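Local coordinates for Alpha/beta hydrolase (Novosphingobium aromaticivorans, PDB 3BWX), which is probably a hydrolase of the alpha/beta-hydrolase fold, its substrate not established, and binds calcium, at residues P253-P261 against E273-R284. The protein carries 1 engineered substitution. Sequence-based numbering, arbitrary orientation.
Sequences PGVELVTLP and ESIAAIGRLLER
R280 takes hold of E256 side-on, NE and NH2 both donating to the same carboxylate oxygen, OE2, with NE 2.8 Å from it, in a salt bridge. OE2 lies in the guanidinium plane, yet the two flat groups are turned 48° apart: NE meets the syn lone pair, whereas NH2 arrives from above the carboxylate plane. The edge of the same guanidinium also touches V258, whose CG2 is 3.4 Å from NH2, and A277 CA underlies one face. With CG anti to the backbone N (chi1 176°) and an extended chain beyond it, E256 carries its carboxylate across to the helix; a water bridges OE2 to the carbonyl O of A277. Replacing E256 by alanine is likely to strip R280 of this carboxylate, leave its guanidinium freer to swing, and cost the water one of its two acceptors. Toward the helix C-terminus, R284 NH2 donates to G254 O at 2.6 Å, while NH1, only weakly bonded to that oxygen, also makes a weak bond to L230 O. In the middle V258 CG2 packs on A277 CB at 3.9 Å; at the far end L260 CD1 lies 3.7 Å from E273 CB and abuts OG of S274, a hydroxyl hydrogen-bonded to E271, while a second water links T259 O to E273 OE1. Strand 255-260 and helix 273-282 run antiparallel (170°), their axes approaching to 9.4 Å, as the last strand of the alpha/beta-hydrolase sheet and the C-terminal helix packed on it. Strand 230-235 pairs with this edge strand, L281 reaches strand 122-128, and helix 46-52 flanks I278 and L282.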
loop_
_atom_site.group_PDB
_atom_site.type_symbol
_atom_site.label_atom_id
_atom_site.label_comp_id
_atom_site.label_asym_id
_atom_site.label_seq_id
_atom_site.Cartn_x
_atom_site.Cartn_y
_atom_site.Cartn_z
ATOM N N PRO A 253 0.763 -23.069 -7.179
ATOM C CA PRO A 253 1.054 -22.981 -8.606
ATOM C C PRO A 253 0.932 -21.580 -9.214
ATOM O O PRO A 253 -0.050 -20.856 -8.979
ATOM C CB PRO A 253 0.025 -23.932 -9.259
ATOM C CG PRO A 253 -0.675 -24.611 -8.157
ATOM C CD PRO A 253 -0.258 -24.084 -6.849
ATOM N N GLY A 254 1.938 -21.203 -10.007
ATOM C CA GLY A 254 1.959 -19.892 -10.625
ATOM C C GLY A 254 2.414 -18.736 -9.765
ATOM O O GLY A 254 2.579 -17.640 -10.273
ATOM N N VAL A 255 2.586 -18.925 -8.462
ATOM C CA VAL A 255 2.963 -17.827 -7.611
ATOM C C VAL A 255 4.474 -17.662 -7.697
ATOM O O VAL A 255 5.211 -18.622 -7.493
ATOM C CB VAL A 255 2.512 -18.034 -6.149
ATOM C CG1 VAL A 255 2.955 -16.858 -5.253
ATOM C CG2 VAL A 255 1.030 -18.255 -6.065
ATOM N N GLU A 256 4.910 -16.469 -8.080
ATOM C CA GLU A 256 6.332 -16.160 -8.073
ATOM C C GLU A 256 6.683 -15.366 -6.814
ATOM O O GLU A 256 5.932 -14.413 -6.490
ATOM C CB GLU A 256 6.731 -15.371 -9.322
ATOM C CG GLU A 256 8.180 -14.948 -9.313
ATOM C CD GLU A 256 8.714 -14.595 -10.707
ATOM O OE1 GLU A 256 8.970 -15.519 -11.492
ATOM O OE2 GLU A 256 8.895 -13.401 -11.010
ATOM N N LEU A 257 7.752 -15.766 -6.115
ATOM C CA LEU A 257 8.271 -15.024 -4.959
ATOM C C LEU A 257 9.585 -14.377 -5.348
ATOM O O LEU A 257 10.502 -15.079 -5.882
ATOM C CB LEU A 257 8.538 -15.999 -3.798
ATOM C CG LEU A 257 9.182 -15.433 -2.540
ATOM C CD1 LEU A 257 8.393 -14.304 -1.848
ATOM C CD2 LEU A 257 9.448 -16.629 -1.558
ATOM N N VAL A 258 9.714 -13.093 -5.034
ATOM C CA VAL A 258 10.982 -12.340 -5.167
ATOM C C VAL A 258 11.357 -11.758 -3.825
ATOM O O VAL A 258 10.568 -11.034 -3.214
ATOM C CB VAL A 258 10.871 -11.269 -6.267
ATOM C CG1 VAL A 258 12.127 -10.370 -6.268
ATOM C CG2 VAL A 258 10.559 -11.925 -7.629
ATOM N N THR A 259 12.548 -12.081 -3.350
ATOM C CA THR A 259 13.039 -11.515 -2.110
ATOM C C THR A 259 14.062 -10.433 -2.430
ATOM O O THR A 259 14.993 -10.672 -3.189
ATOM C CB THR A 259 13.674 -12.591 -1.226
ATOM O OG1 THR A 259 12.666 -13.569 -0.877
ATOM C CG2 THR A 259 14.301 -11.955 0.043
ATOM N N LEU A 260 13.873 -9.249 -1.840
ATOM C CA LEU A 260 14.731 -8.070 -2.025
ATOM C C LEU A 260 15.824 -8.095 -0.980
ATOM O O LEU A 260 15.553 -8.068 0.217
ATOM C CB LEU A 260 13.931 -6.762 -1.956
ATOM C CG LEU A 260 13.048 -6.312 -3.117
ATOM C CD1 LEU A 260 13.876 -6.251 -4.468
ATOM C CD2 LEU A 260 11.808 -7.154 -3.222
ATOM N N PRO A 261 17.082 -8.198 -1.424
ATOM C CA PRO A 261 18.184 -8.251 -0.425
ATOM C C PRO A 261 18.330 -7.022 0.464
ATOM O O PRO A 261 18.143 -5.882 -0.006
ATOM C CB PRO A 261 19.439 -8.407 -1.299
ATOM C CG PRO A 261 18.926 -8.955 -2.593
ATOM C CD PRO A 261 17.555 -8.361 -2.801
ATOM N N GLU A 273 15.097 -4.811 -8.977
ATOM C CA GLU A 273 14.547 -6.158 -8.944
ATOM C C GLU A 273 12.996 -6.135 -8.781
ATOM O O GLU A 273 12.310 -7.026 -9.299
ATOM C CB GLU A 273 15.217 -6.977 -7.862
ATOM C CG GLU A 273 16.651 -7.336 -8.246
ATOM C CD GLU A 273 17.586 -7.656 -7.096
ATOM O OE1 GLU A 273 17.171 -7.668 -5.907
ATOM O OE2 GLU A 273 18.764 -7.912 -7.405
ATOM N N SER A 274 12.466 -5.173 -8.012
ATOM C CA SER A 274 11.032 -5.054 -7.836
ATOM C C SER A 274 10.390 -4.636 -9.134
ATOM O O SER A 274 9.333 -5.142 -9.516
ATOM C CB SER A 274 10.696 -3.995 -6.772
ATOM O OG SER A 274 11.185 -4.368 -5.478
ATOM N N ILE A 275 10.969 -3.651 -9.794
ATOM C CA ILE A 275 10.427 -3.121 -11.069
ATOM C C ILE A 275 10.364 -4.281 -12.077
ATOM O O ILE A 275 9.342 -4.496 -12.753
ATOM C CB ILE A 275 11.258 -1.937 -11.600
ATOM C CG1 ILE A 275 11.183 -0.762 -10.618
ATOM C CG2 ILE A 275 10.850 -1.544 -13.036
ATOM C CD1 ILE A 275 12.321 0.225 -10.811
ATOM N N ALA A 276 11.477 -4.973 -12.223
ATOM C CA ALA A 276 11.568 -6.096 -13.165
ATOM C C ALA A 276 10.547 -7.182 -12.813
ATOM O O ALA A 276 9.907 -7.739 -13.677
ATOM C CB ALA A 276 12.975 -6.690 -13.189
ATOM N N ALA A 277 10.374 -7.463 -11.510
ATOM C CA ALA A 277 9.393 -8.469 -11.053
ATOM C C ALA A 277 7.959 -8.091 -11.456
ATOM O O ALA A 277 7.210 -8.920 -11.934
ATOM C CB ALA A 277 9.498 -8.722 -9.536
ATOM N N ILE A 278 7.604 -6.846 -11.200
ATOM C CA ILE A 278 6.313 -6.317 -11.567
ATOM C C ILE A 278 6.100 -6.413 -13.097
ATOM O O ILE A 278 5.037 -6.814 -13.585
ATOM C CB ILE A 278 6.127 -4.904 -10.999
ATOM C CG1 ILE A 278 5.954 -4.976 -9.512
ATOM C CG2 ILE A 278 4.894 -4.204 -11.596
ATOM C CD1 ILE A 278 6.134 -3.611 -8.824
ATOM N N GLY A 279 7.154 -6.134 -13.875
ATOM C CA GLY A 279 7.068 -6.270 -15.322
ATOM C C GLY A 279 6.756 -7.703 -15.732
ATOM O O GLY A 279 5.946 -7.950 -16.608
ATOM N N ARG A 280 7.396 -8.677 -15.103
ATOM C CA ARG A 280 7.118 -10.088 -15.396
ATOM C C ARG A 280 5.690 -10.464 -15.063
ATOM O O ARG A 280 5.047 -11.214 -15.811
ATOM C CB ARG A 280 8.065 -10.996 -14.662
ATOM C CG ARG A 280 9.525 -10.876 -15.102
ATOM C CD ARG A 280 10.385 -12.052 -14.542
ATOM N NE ARG A 280 10.392 -12.143 -13.073
ATOM C CZ ARG A 280 11.182 -11.415 -12.291
ATOM N NH1 ARG A 280 12.043 -10.602 -12.865
ATOM N NH2 ARG A 280 11.137 -11.515 -10.971
ATOM N N LEU A 281 5.188 -9.911 -13.969
ATOM C CA LEU A 281 3.795 -10.186 -13.496
ATOM C C LEU A 281 2.808 -9.626 -14.481
ATOM O O LEU A 281 1.883 -10.300 -14.923
ATOM C CB LEU A 281 3.612 -9.691 -12.063
ATOM C CG LEU A 281 2.249 -9.805 -11.373
ATOM C CD1 LEU A 281 1.190 -8.739 -11.791
ATOM C CD2 LEU A 281 1.716 -11.221 -11.609
ATOM N N LEU A 282 3.095 -8.412 -14.930
ATOM C CA LEU A 282 2.196 -7.707 -15.851
ATOM C C LEU A 282 2.111 -8.413 -17.211
ATOM O O LEU A 282 1.081 -8.304 -17.907
ATOM C CB LEU A 282 2.617 -6.239 -16.042
ATOM C CG LEU A 282 2.354 -5.374 -14.807
ATOM C CD1 LEU A 282 3.006 -3.960 -14.931
ATOM C CD2 LEU A 282 0.853 -5.296 -14.528
ATOM N N GLU A 283 3.171 -9.132 -17.606
ATOM C CA GLU A 283 3.134 -9.930 -18.858
ATOM C C GLU A 283 2.155 -11.072 -18.788
ATOM O O GLU A 283 1.776 -11.600 -19.826
ATOM C CB GLU A 283 4.490 -10.504 -19.207
ATOM C CG GLU A 283 5.507 -9.475 -19.493
ATOM C CD GLU A 283 6.825 -10.059 -19.908
ATOM O OE1 GLU A 283 7.341 -10.973 -19.209
ATOM O OE2 GLU A 283 7.357 -9.583 -20.933
ATOM N N ARG A 284 1.709 -11.458 -17.599
ATOM C CA ARG A 284 0.872 -12.634 -17.412
ATOM C C ARG A 284 -0.579 -12.212 -17.452
ATOM O O ARG A 284 -1.454 -13.038 -17.361
ATOM C CB ARG A 284 1.223 -13.324 -16.087
ATOM C CG ARG A 284 2.645 -13.872 -16.038
ATOM C CD ARG A 284 3.099 -14.164 -14.619
ATOM N NE ARG A 284 2.296 -15.234 -14.073
ATOM C CZ ARG A 284 2.268 -15.599 -12.784
ATOM N NH1 ARG A 284 3.034 -15.017 -11.854
ATOM N NH2 ARG A 284 1.482 -16.605 -12.443
HETATM O O HOH W 1 6.772 -11.635 -11.188
HETATM O O HOH W 2 15.661 -9.859 -5.723
#